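Local coordinates for protein transcriptional regulator, TetR family (Legionella pneumophila subsp. pneumophila str. Philadelphia 1, PDB 3ON4) that probably binds DNA through a helix-turn-helix motif and regulates transcription, as other members of the TetR family do, at residues L22-G27 with M106-M111. Residues are numbered along the deposited sequence; the frame is centred on the assembly and turned at random.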
ATOM      1  N   LEU A  22      -4.249  -2.335 -15.957  1.00 14.24           N
ATOM      2  CA  LEU A  22      -2.832  -2.684 -15.825  1.00 14.83           C
ATOM      3  C   LEU A  22      -2.197  -2.046 -14.588  1.00 15.34           C
ATOM      4  O   LEU A  22      -1.422  -2.709 -13.880  1.00 17.29           O
ATOM      5  CB  LEU A  22      -2.065  -2.305 -17.103  1.00 14.80           C
ATOM      6  CG  LEU A  22      -2.450  -3.181 -18.305  1.00 17.89           C
ATOM      7  CD1 LEU A  22      -1.796  -2.648 -19.577  1.00 17.98           C
ATOM      8  CD2 LEU A  22      -2.091  -4.651 -18.068  1.00 22.48           C
ATOM      9  N   ILE A  23      -2.530  -0.785 -14.321  1.00 15.15           N
ATOM     10  CA  ILE A  23      -1.969  -0.067 -13.174  1.00 14.81           C
ATOM     11  C   ILE A  23      -2.464  -0.720 -11.885  1.00 14.47           C
ATOM     12  O   ILE A  23      -1.655  -1.007 -10.970  1.00 14.23           O
ATOM     13  CB  ILE A  23      -2.283   1.448 -13.206  1.00 15.28           C
ATOM     14  CG1 ILE A  23      -1.535   2.108 -14.383  1.00 14.67           C
ATOM     15  CG2 ILE A  23      -1.894   2.091 -11.854  1.00 15.62           C
ATOM     16  CD1 ILE A  23      -2.051   3.549 -14.717  1.00 13.71           C
ATOM     17  N   GLN A  24      -3.758  -1.010 -11.828  1.00 14.01           N
ATOM     18  CA  GLN A  24      -4.340  -1.682 -10.674  1.00 14.61           C
ATOM     19  C   GLN A  24      -3.793  -3.082 -10.416  1.00 15.48           C
ATOM     20  O   GLN A  24      -3.850  -3.551  -9.285  1.00 15.41           O
ATOM     21  CB  GLN A  24      -5.858  -1.754 -10.764  1.00 15.25           C
ATOM     22  CG  GLN A  24      -6.548  -0.409 -10.631  1.00 15.33           C
ATOM     23  CD  GLN A  24      -8.032  -0.572 -10.551  1.00 15.29           C
ATOM     24  OE1 GLN A  24      -8.718  -0.536 -11.565  1.00 18.37           O
ATOM     25  NE2 GLN A  24      -8.540  -0.806  -9.340  1.00 15.37           N
ATOM     26  N   LYS A  25      -3.326  -3.772 -11.461  1.00 15.72           N
ATOM     27  CA  LYS A  25      -2.812  -5.132 -11.299  1.00 16.90           C
ATOM     28  C   LYS A  25      -1.321  -5.094 -10.941  1.00 17.58           C
ATOM     29  O   LYS A  25      -0.876  -5.743  -9.992  1.00 18.65           O
ATOM     30  CB  LYS A  25      -3.008  -5.956 -12.579  1.00 17.58           C
ATOM     31  CG  LYS A  25      -4.472  -6.316 -12.867  1.00 19.61           C
ATOM     32  CD  LYS A  25      -4.640  -6.989 -14.203  1.00 21.03           C
ATOM     33  CE  LYS A  25      -6.085  -7.356 -14.452  1.00 21.38           C
ATOM     34  NZ  LYS A  25      -6.242  -8.186 -15.683  1.00 25.51           N
ATOM     35  N   ASP A  26      -0.566  -4.305 -11.698  1.00 17.93           N
ATOM     36  CA  ASP A  26       0.908  -4.409 -11.706  1.00 19.03           C
ATOM     37  C   ASP A  26       1.642  -3.168 -11.276  1.00 17.52           C
ATOM     38  O   ASP A  26       2.812  -3.261 -10.854  1.00 18.43           O
ATOM     39  CB  ASP A  26       1.408  -4.741 -13.113  1.00 19.54           C
ATOM     40  CG  ASP A  26       0.925  -6.084 -13.614  1.00 25.71           C
ATOM     41  OD1 ASP A  26       0.575  -6.985 -12.813  1.00 26.11           O
ATOM     42  OD2 ASP A  26       0.898  -6.242 -14.854  1.00 31.10           O
ATOM     43  N   GLY A  27       0.999  -2.009 -11.410  1.00 16.67           N
ATOM     44  CA  GLY A  27       1.596  -0.740 -11.004  1.00 15.97           C
ATOM     45  C   GLY A  27       2.102   0.046 -12.194  1.00 14.75           C
ATOM     46  O   GLY A  27       2.458  -0.532 -13.209  1.00 14.74           O
HETATM   47  N   MSE A 106      -5.643  -4.090  -7.084  1.00 14.74           N
HETATM   48  CA  MSE A 106      -5.440  -3.165  -5.981  1.00 15.05           C
HETATM   49  C   MSE A 106      -6.171  -1.864  -6.301  1.00 14.40           C
HETATM   50  O   MSE A 106      -6.471  -1.567  -7.468  1.00 14.59           O
HETATM   51  CB  MSE A 106      -3.931  -2.913  -5.820  1.00 15.48           C
HETATM   52  CG  MSE A 106      -3.505  -1.954  -4.724  1.00 16.46           C
HETATM   53 SE   MSE A 106      -4.174  -2.456  -2.971  0.64 17.50          SE
HETATM   54  CE  MSE A 106      -3.589  -0.899  -1.990  1.00 16.70           C
ATOM     55  N   CYS A 107      -6.433  -1.075  -5.266  1.00 13.91           N
ATOM     56  CA  CYS A 107      -6.935   0.291  -5.420  1.00 14.54           C
ATOM     57  C   CYS A 107      -6.009   1.076  -6.332  1.00 13.74           C
ATOM     58  O   CYS A 107      -4.793   1.033  -6.136  1.00 13.92           O
ATOM     59  CB  CYS A 107      -6.948   0.980  -4.052  1.00 14.62           C
ATOM     60  SG  CYS A 107      -7.447   2.748  -4.083  1.00 16.52           S
ATOM     61  N   LEU A 108      -6.552   1.789  -7.314  1.00 14.03           N
ATOM     62  CA  LEU A 108      -5.705   2.626  -8.187  1.00 14.19           C
ATOM     63  C   LEU A 108      -4.953   3.695  -7.389  1.00 14.16           C
ATOM     64  O   LEU A 108      -3.755   3.968  -7.622  1.00 14.17           O
ATOM     65  CB  LEU A 108      -6.538   3.325  -9.252  1.00 15.25           C
ATOM     66  CG  LEU A 108      -5.794   4.063 -10.355  1.00 16.93           C
ATOM     67  CD1 LEU A 108      -5.104   3.064 -11.337  1.00 20.43           C
ATOM     68  CD2 LEU A 108      -6.752   4.956 -11.104  1.00 21.53           C
ATOM     69  N   GLY A 109      -5.646   4.294  -6.429  1.00 14.69           N
ATOM     70  CA  GLY A 109      -5.033   5.278  -5.562  1.00 15.06           C
ATOM     71  C   GLY A 109      -3.888   4.693  -4.750  1.00 14.23           C
ATOM     72  O   GLY A 109      -2.804   5.299  -4.631  1.00 13.17           O
ATOM     73  N   GLY A 110      -4.124   3.515  -4.170  1.00 13.32           N
ATOM     74  CA  GLY A 110      -3.114   2.814  -3.402  1.00 12.33           C
ATOM     75  C   GLY A 110      -1.870   2.499  -4.229  1.00 13.00           C
ATOM     76  O   GLY A 110      -0.735   2.624  -3.738  1.00 12.85           O
HETATM   77  N   MSE A 111      -2.077   2.080  -5.472  1.00 13.19           N
HETATM   78  CA  MSE A 111      -0.959   1.797  -6.356  1.00 13.24           C
HETATM   79  C   MSE A 111      -0.111   3.036  -6.606  1.00 13.75           C
HETATM   80  O   MSE A 111       1.150   3.009  -6.475  1.00 13.86           O
HETATM   81  CB  MSE A 111      -1.458   1.203  -7.664  1.00 13.31           C
HETATM   82  CG  MSE A 111      -1.910  -0.244  -7.525  1.00 13.17           C
HETATM   83 SE   MSE A 111      -0.500  -1.417  -6.879  0.62 16.20          SE
HETATM   84  CE  MSE A 111      -0.698  -2.836  -8.235  1.00 15.03           C
TER
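Gln24 NE2 is gripped by two backbone carbonyls: it donates to Met106 O at 2.9 Å and also to Leu98 O at the end of helix 84-98. The Met106 carbonyl oxygen lies close to the plane of the amide, 15° out of it. A side chain extended beyond CG carries the amide across to this carbonyl. Met106 answers through its own nitrogen, which gives a straighter bond (164°) to Gln24 O, also 2.9 Å long, so that both backbone polar groups of Met106 pair with the same glutamine. The pairing ties the C-terminal end of helix 11-26, in the part of a TetR-family regulator that carries the predicted helix-turn-helix, to the start of helix 108-115 in the C-terminal domain, which in TetR-family proteins commonly binds ligands. There Cys107 is the N-cap, its SG accepting from Gly110 N at 3.4 Å. Selenomethionine Met111 bends at chi2 and chi3, which brings CE up against the carbonyl end of helix 11-26, 3.4 Å from each of Ile23 O, Gln24 O and Lys25 O; Lys25 O also accepts from Arg171. Alongside the Gln24 side chain, Leu108 CD1 presses tightly against Ile23 CG2 at 3.4 Å and meets Gln24 CG at 3.8 Å, the leucine and glutamine side chains running at about a right angle. Val61 of helix 54-77 touches both Ile23 and Leu108. Met111 additionally packs on Ser114 of the second subunit, close to the bound sodium ion.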